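Local coordinates for phosphate-binding protein (Xanthomonas axonopodis pv. citri, PDB 5UB3) that probably serves as a periplasmic sensor paired with a diguanylate cyclase, has a phosphonate-type periplasmic binding fold and binds a chloride ion, at residues P46-M51 / A70-Q75; E65-A70 / L82-R87. All blocks are in the same frame, centred on the assembly; numbering follows the deposited sequence.

How the contacts relate
Both contacts use helix 67-75, in the lobe of this periplasmic binding protein that also holds strands 4-8, 62-66 and 79-87. Contact 1 packs the second turn of the helix, through Leu72 and Leu73, against helix 48-56; contact 2 joins its first turn, and the end of strand 62-66, to strand 79-87. Their centres lie about 12 Å apart, and Ala70 belongs to both. The helix starts are related too: Ala48 N in contact 1 and Thr66 OG1 in contact 2 bond to Ser122 and Thr124, respectively, which follow strand 115-118. This is consistent with both helix N-termini facing the interlobe cleft, where proteins of this fold bind their ligands.

Contact 1: residues P46-M51 / A70-Q75; sequences PDARQM and AMLLEQ
In one lobe of the periplasmic binding fold, Ala48, which packs on Leu72 and Leu73, opens helix 48-56 directly after Asp47, the N-cap, whose OD1 accepts from Gln50 N at 2.8 Å. That bond is almost straight (174°) and meets OD1 nearly along its C-O axis. It ties the side chain over the first turn, while Asp47 O takes Met51 N. The contact is helix-to-helix packing, apolar and buried, with no hydrogen bond between the segments. Ala48 CB points at helix 67-75 and sits 3.7 Å from Leu72 CD1. Consistent with so small a side chain, Ala48 CA and Leu73 CA are just 6.5 Å apart. Leu72 also leans on Val272 of helix 259-277. Leu73 reaches across with one branch: CG lies beside its backbone N (chi1 -56°), and CD2 comes to 3.5 Å from Ala48 O. Met51 leaves its backbone toward the other helix, but a bend at chi2 (54°) carries its end away, leaving CB and CG to touch. Both Met51 and Leu73 rest on Val63 of strand 62-66. Their side chains meet at an oblique angle, Met51 CG standing 3.9 Å from Leu73 CD2.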
loop_
_atom_site.group_PDB
_atom_site.type_symbol
_atom_site.label_atom_id
_atom_site.label_comp_id
_atom_site.label_asym_id
_atom_site.label_seq_id
_atom_site.Cartn_x
_atom_site.Cartn_y
_atom_site.Cartn_z
ATOM N N PRO A 46 -12.626 1.416 4.806
ATOM C CA PRO A 46 -12.303 2.428 3.750
ATOM C C PRO A 46 -10.941 3.113 3.864
ATOM O O PRO A 46 -10.411 3.598 2.862
ATOM C CB PRO A 46 -13.444 3.480 3.875
ATOM C CG PRO A 46 -14.193 3.162 5.148
ATOM C CD PRO A 46 -13.651 1.877 5.766
ATOM N N ASP A 47 -10.347 3.159 5.043
ATOM C CA ASP A 47 -9.073 3.877 5.195
ATOM C C ASP A 47 -8.341 3.363 6.409
ATOM O O ASP A 47 -8.904 2.551 7.161
ATOM C CB ASP A 47 -9.292 5.384 5.268
ATOM C CG ASP A 47 -10.300 5.760 6.332
ATOM O OD1 ASP A 47 -10.135 5.387 7.502
ATOM O OD2 ASP A 47 -11.296 6.367 5.959
ATOM N N ALA A 48 -7.095 3.821 6.571
ATOM C CA ALA A 48 -6.189 3.394 7.647
ATOM C C ALA A 48 -6.722 3.712 9.044
ATOM O O ALA A 48 -6.561 2.931 10.011
ATOM C CB ALA A 48 -4.805 4.008 7.461
ATOM N N ARG A 49 -7.374 4.866 9.153
ATOM C CA ARG A 49 -7.939 5.261 10.414
ATOM C C ARG A 49 -9.033 4.357 10.898
ATOM O O ARG A 49 -9.004 3.903 12.040
ATOM C CB ARG A 49 -8.490 6.678 10.349
ATOM C CG ARG A 49 -7.380 7.670 10.443
ATOM C CD ARG A 49 -7.930 8.931 11.101
ATOM N NE ARG A 49 -8.430 9.854 10.119
ATOM C CZ ARG A 49 -9.171 10.918 10.432
ATOM N NH1 ARG A 49 -9.539 11.149 11.698
ATOM N NH2 ARG A 49 -9.573 11.742 9.468
ATOM N N GLN A 50 -10.012 4.116 10.032
ATOM C CA GLN A 50 -11.021 3.102 10.347
ATOM C C GLN A 50 -10.473 1.711 10.609
ATOM O O GLN A 50 -11.018 0.953 11.419
ATOM C CB GLN A 50 -12.082 3.046 9.237
ATOM C CG GLN A 50 -13.359 2.283 9.615
ATOM C CD GLN A 50 -14.039 2.912 10.825
ATOM O OE1 GLN A 50 -14.535 4.018 10.731
ATOM N NE2 GLN A 50 -14.040 2.213 11.971
ATOM N N MET A 51 -9.501 1.306 9.814
ATOM C CA MET A 51 -8.985 -0.046 9.959
ATOM C C MET A 51 -8.259 -0.149 11.300
ATOM O O MET A 51 -8.368 -1.152 12.012
ATOM C CB MET A 51 -8.034 -0.377 8.835
ATOM C CG MET A 51 -7.464 -1.789 8.994
ATOM S SD MET A 51 -8.646 -3.141 9.162
ATOM C CE MET A 51 -8.965 -3.469 7.439
ATOM N N ALA A 70 0.710 -0.275 6.277
ATOM C CA ALA A 70 0.986 -1.128 7.443
ATOM C C ALA A 70 1.555 -0.321 8.586
ATOM O O ALA A 70 1.183 -0.519 9.728
ATOM C CB ALA A 70 1.925 -2.270 7.078
ATOM N N MET A 71 2.489 0.567 8.257
ATOM C CA MET A 71 3.111 1.378 9.261
ATOM C C MET A 71 2.134 2.389 9.832
ATOM O O MET A 71 2.228 2.672 11.018
ATOM C CB MET A 71 4.421 2.015 8.754
ATOM C CG MET A 71 5.477 0.970 8.414
ATOM S SD MET A 71 5.933 -0.058 9.798
ATOM C CE MET A 71 4.909 -1.554 9.615
ATOM N N LEU A 72 1.178 2.892 9.022
ATOM C CA LEU A 72 0.116 3.722 9.602
ATOM C C LEU A 72 -0.587 2.946 10.711
ATOM O O LEU A 72 -0.883 3.489 11.797
ATOM C CB LEU A 72 -0.932 4.136 8.569
ATOM C CG LEU A 72 -0.404 5.046 7.494
ATOM C CD1 LEU A 72 -1.474 5.250 6.429
ATOM C CD2 LEU A 72 -0.034 6.374 8.074
ATOM N N LEU A 73 -0.867 1.679 10.439
ATOM C CA LEU A 73 -1.565 0.871 11.428
ATOM C C LEU A 73 -0.684 0.626 12.652
ATOM O O LEU A 73 -1.146 0.800 13.780
ATOM C CB LEU A 73 -2.037 -0.437 10.849
ATOM C CG LEU A 73 -2.927 -0.385 9.616
ATOM C CD1 LEU A 73 -3.126 -1.779 9.037
ATOM C CD2 LEU A 73 -4.246 0.286 9.948
ATOM N N GLU A 74 0.573 0.245 12.444
ATOM C CA GLU A 74 1.490 0.028 13.586
ATOM C C GLU A 74 1.652 1.305 14.415
ATOM O O GLU A 74 1.662 1.244 15.632
ATOM C CB GLU A 74 2.862 -0.473 13.138
ATOM C CG GLU A 74 3.702 -1.003 14.284
ATOM C CD GLU A 74 5.022 -1.574 13.843
ATOM O OE1 GLU A 74 5.419 -2.658 14.288
ATOM O OE2 GLU A 74 5.690 -0.873 13.120
ATOM N N GLN A 75 1.754 2.451 13.758
ATOM C CA GLN A 75 1.956 3.723 14.487
ATOM C C GLN A 75 0.821 4.098 15.390
ATOM O O GLN A 75 1.039 4.620 16.458
ATOM C CB GLN A 75 2.171 4.879 13.539
ATOM C CG GLN A 75 3.515 4.838 12.897
ATOM C CD GLN A 75 3.608 5.795 11.725
ATOM O OE1 GLN A 75 2.688 6.615 11.463
ATOM N NE2 GLN A 75 4.750 5.747 11.039
#

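Contact 2: residues E65-A70 / L82-R87; sequences ETTGAA and LLMTER
A strand-to-helix junction of the periplasmic binding fold, where strand 62-66 runs into helix 67-75, meets strand 79-87 here through Arg87 against Glu65 and Thr66, and Met84 against Thr67. The two strands are not neighbours: strand 209-217 pairs with each, and the side chains reach past it. Arg87 is extended from CG to NE (chi2 179°, chi3 -179°), long enough to pass Ala212 and bring its guanidinium to the strand end, where NH2 bonds to Ser64 OG. Across the contact the guanidinium makes only looser approaches, obliquely: NH2 lies 3.6 Å from Glu65 N, both of them donors, and NH1 lies 3.8 Å from the methyl CG2 of Thr66. The Thr66 and Arg87 side chains cross at about a right angle. Glu65 OE1 is 6.2 Å from Arg87 NH2, near enough for a probable electrostatic pull, while OE2 accepts from Ile10 N. Thr66 holds the N-cap position, but its side chain makes no capping bond; OG1 bonds to Thr124 OG1 instead. At the helix start, Thr67 OG1 is bonded to Pro210 O; both Thr67 and Met84 touch Leu265 of helix 259-277. The two close loosely, Thr67 CG2 standing 4.4 Å from Met84 CE.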
loop_
_atom_site.group_PDB
_atom_site.type_symbol
_atom_site.label_atom_id
_atom_site.label_comp_id
_atom_site.label_asym_id
_atom_site.label_seq_id
_atom_site.Cartn_x
_atom_site.Cartn_y
_atom_site.Cartn_z
ATOM N N GLU A 65 -1.293 -5.796 3.715
ATOM C CA GLU A 65 -1.218 -4.358 3.264
ATOM C C GLU A 65 0.126 -4.046 2.696
ATOM O O GLU A 65 1.127 -4.735 3.015
ATOM C CB GLU A 65 -1.360 -3.420 4.446
ATOM C CG GLU A 65 -2.707 -3.437 5.071
ATOM C CD GLU A 65 -3.803 -2.891 4.202
ATOM O OE1 GLU A 65 -3.533 -2.258 3.198
ATOM O OE2 GLU A 65 -4.967 -3.131 4.582
ATOM N N THR A 66 0.191 -2.956 1.930
ATOM C CA THR A 66 1.476 -2.476 1.518
ATOM C C THR A 66 2.142 -1.898 2.747
ATOM O O THR A 66 1.485 -1.542 3.661
ATOM C CB THR A 66 1.335 -1.422 0.445
ATOM O OG1 THR A 66 0.657 -0.322 1.037
ATOM C CG2 THR A 66 0.531 -2.004 -0.791
ATOM N N THR A 67 3.454 -1.813 2.740
ATOM C CA THR A 67 4.183 -1.502 3.941
ATOM C C THR A 67 3.940 -0.133 4.561
ATOM O O THR A 67 3.991 -0.015 5.758
ATOM C CB THR A 67 5.663 -1.732 3.705
ATOM O OG1 THR A 67 6.048 -1.084 2.503
ATOM C CG2 THR A 67 5.923 -3.208 3.593
ATOM N N GLY A 68 3.720 0.905 3.761
ATOM C CA GLY A 68 3.360 2.200 4.286
ATOM C C GLY A 68 2.054 2.198 5.081
ATOM O O GLY A 68 2.011 2.685 6.205
ATOM N N ALA A 69 0.969 1.713 4.482
ATOM C CA ALA A 69 -0.311 1.526 5.174
ATOM C C ALA A 69 -0.124 0.737 6.405
ATOM O O ALA A 69 -0.719 0.985 7.471
ATOM C CB ALA A 69 -1.320 0.837 4.262
ATOM N N ALA A 70 0.710 -0.275 6.277
ATOM C CA ALA A 70 0.986 -1.128 7.443
ATOM C C ALA A 70 1.555 -0.321 8.586
ATOM O O ALA A 70 1.183 -0.519 9.728
ATOM C CB ALA A 70 1.925 -2.270 7.078
ATOM N N LEU A 82 3.582 -9.706 11.033
ATOM C CA LEU A 82 3.583 -11.137 11.195
ATOM C C LEU A 82 4.609 -11.759 10.258
ATOM O O LEU A 82 5.421 -12.574 10.705
ATOM C CB LEU A 82 2.226 -11.687 10.797
ATOM C CG LEU A 82 2.040 -13.198 10.976
ATOM C CD1 LEU A 82 1.654 -13.460 12.389
ATOM C CD2 LEU A 82 0.965 -13.692 10.034
ATOM N N LEU A 83 4.511 -11.413 8.970
ATOM C CA LEU A 83 5.301 -11.979 7.867
ATOM C C LEU A 83 5.555 -10.906 6.845
ATOM O O LEU A 83 4.724 -10.031 6.678
ATOM C CB LEU A 83 4.553 -13.127 7.154
ATOM C CG LEU A 83 4.441 -14.436 7.914
ATOM C CD1 LEU A 83 3.506 -15.405 7.226
ATOM C CD2 LEU A 83 5.831 -15.015 8.153
ATOM N N MET A 84 6.712 -10.904 6.200
ATOM C CA MET A 84 6.930 -10.074 5.023
ATOM C C MET A 84 6.348 -10.814 3.836
ATOM O O MET A 84 6.411 -12.029 3.765
ATOM C CB MET A 84 8.418 -9.755 4.780
ATOM C CG MET A 84 9.089 -9.065 5.921
ATOM S SD MET A 84 8.326 -7.532 6.460
ATOM C CE MET A 84 8.479 -6.562 4.933
ATOM N N THR A 85 5.746 -10.070 2.920
ATOM C CA THR A 85 4.949 -10.619 1.853
ATOM C C THR A 85 5.544 -10.233 0.519
ATOM O O THR A 85 5.899 -9.064 0.283
ATOM C CB THR A 85 3.476 -10.174 1.974
ATOM O OG1 THR A 85 3.057 -10.489 3.300
ATOM C CG2 THR A 85 2.567 -10.804 0.958
ATOM N N GLU A 86 5.618 -11.239 -0.357
ATOM C CA GLU A 86 6.137 -11.068 -1.714
ATOM C C GLU A 86 4.944 -11.152 -2.615
ATOM O O GLU A 86 4.166 -12.126 -2.564
ATOM C CB GLU A 86 7.115 -12.216 -2.012
ATOM C CG GLU A 86 7.863 -12.050 -3.306
ATOM C CD GLU A 86 8.641 -13.320 -3.622
ATOM O OE1 GLU A 86 9.728 -13.505 -2.999
ATOM O OE2 GLU A 86 8.094 -14.094 -4.450
ATOM N N ARG A 87 4.779 -10.143 -3.445
ATOM C CA ARG A 87 3.715 -10.107 -4.407
ATOM C C ARG A 87 4.262 -10.025 -5.840
ATOM O O ARG A 87 5.196 -9.273 -6.149
ATOM C CB ARG A 87 2.806 -8.918 -4.124
ATOM C CG ARG A 87 2.026 -9.008 -2.816
ATOM C CD ARG A 87 1.169 -7.794 -2.596
ATOM N NE ARG A 87 0.438 -7.857 -1.331
ATOM C CZ ARG A 87 -0.277 -6.850 -0.825
ATOM N NH1 ARG A 87 -0.393 -5.647 -1.463
ATOM N NH2 ARG A 87 -0.886 -7.069 0.346
#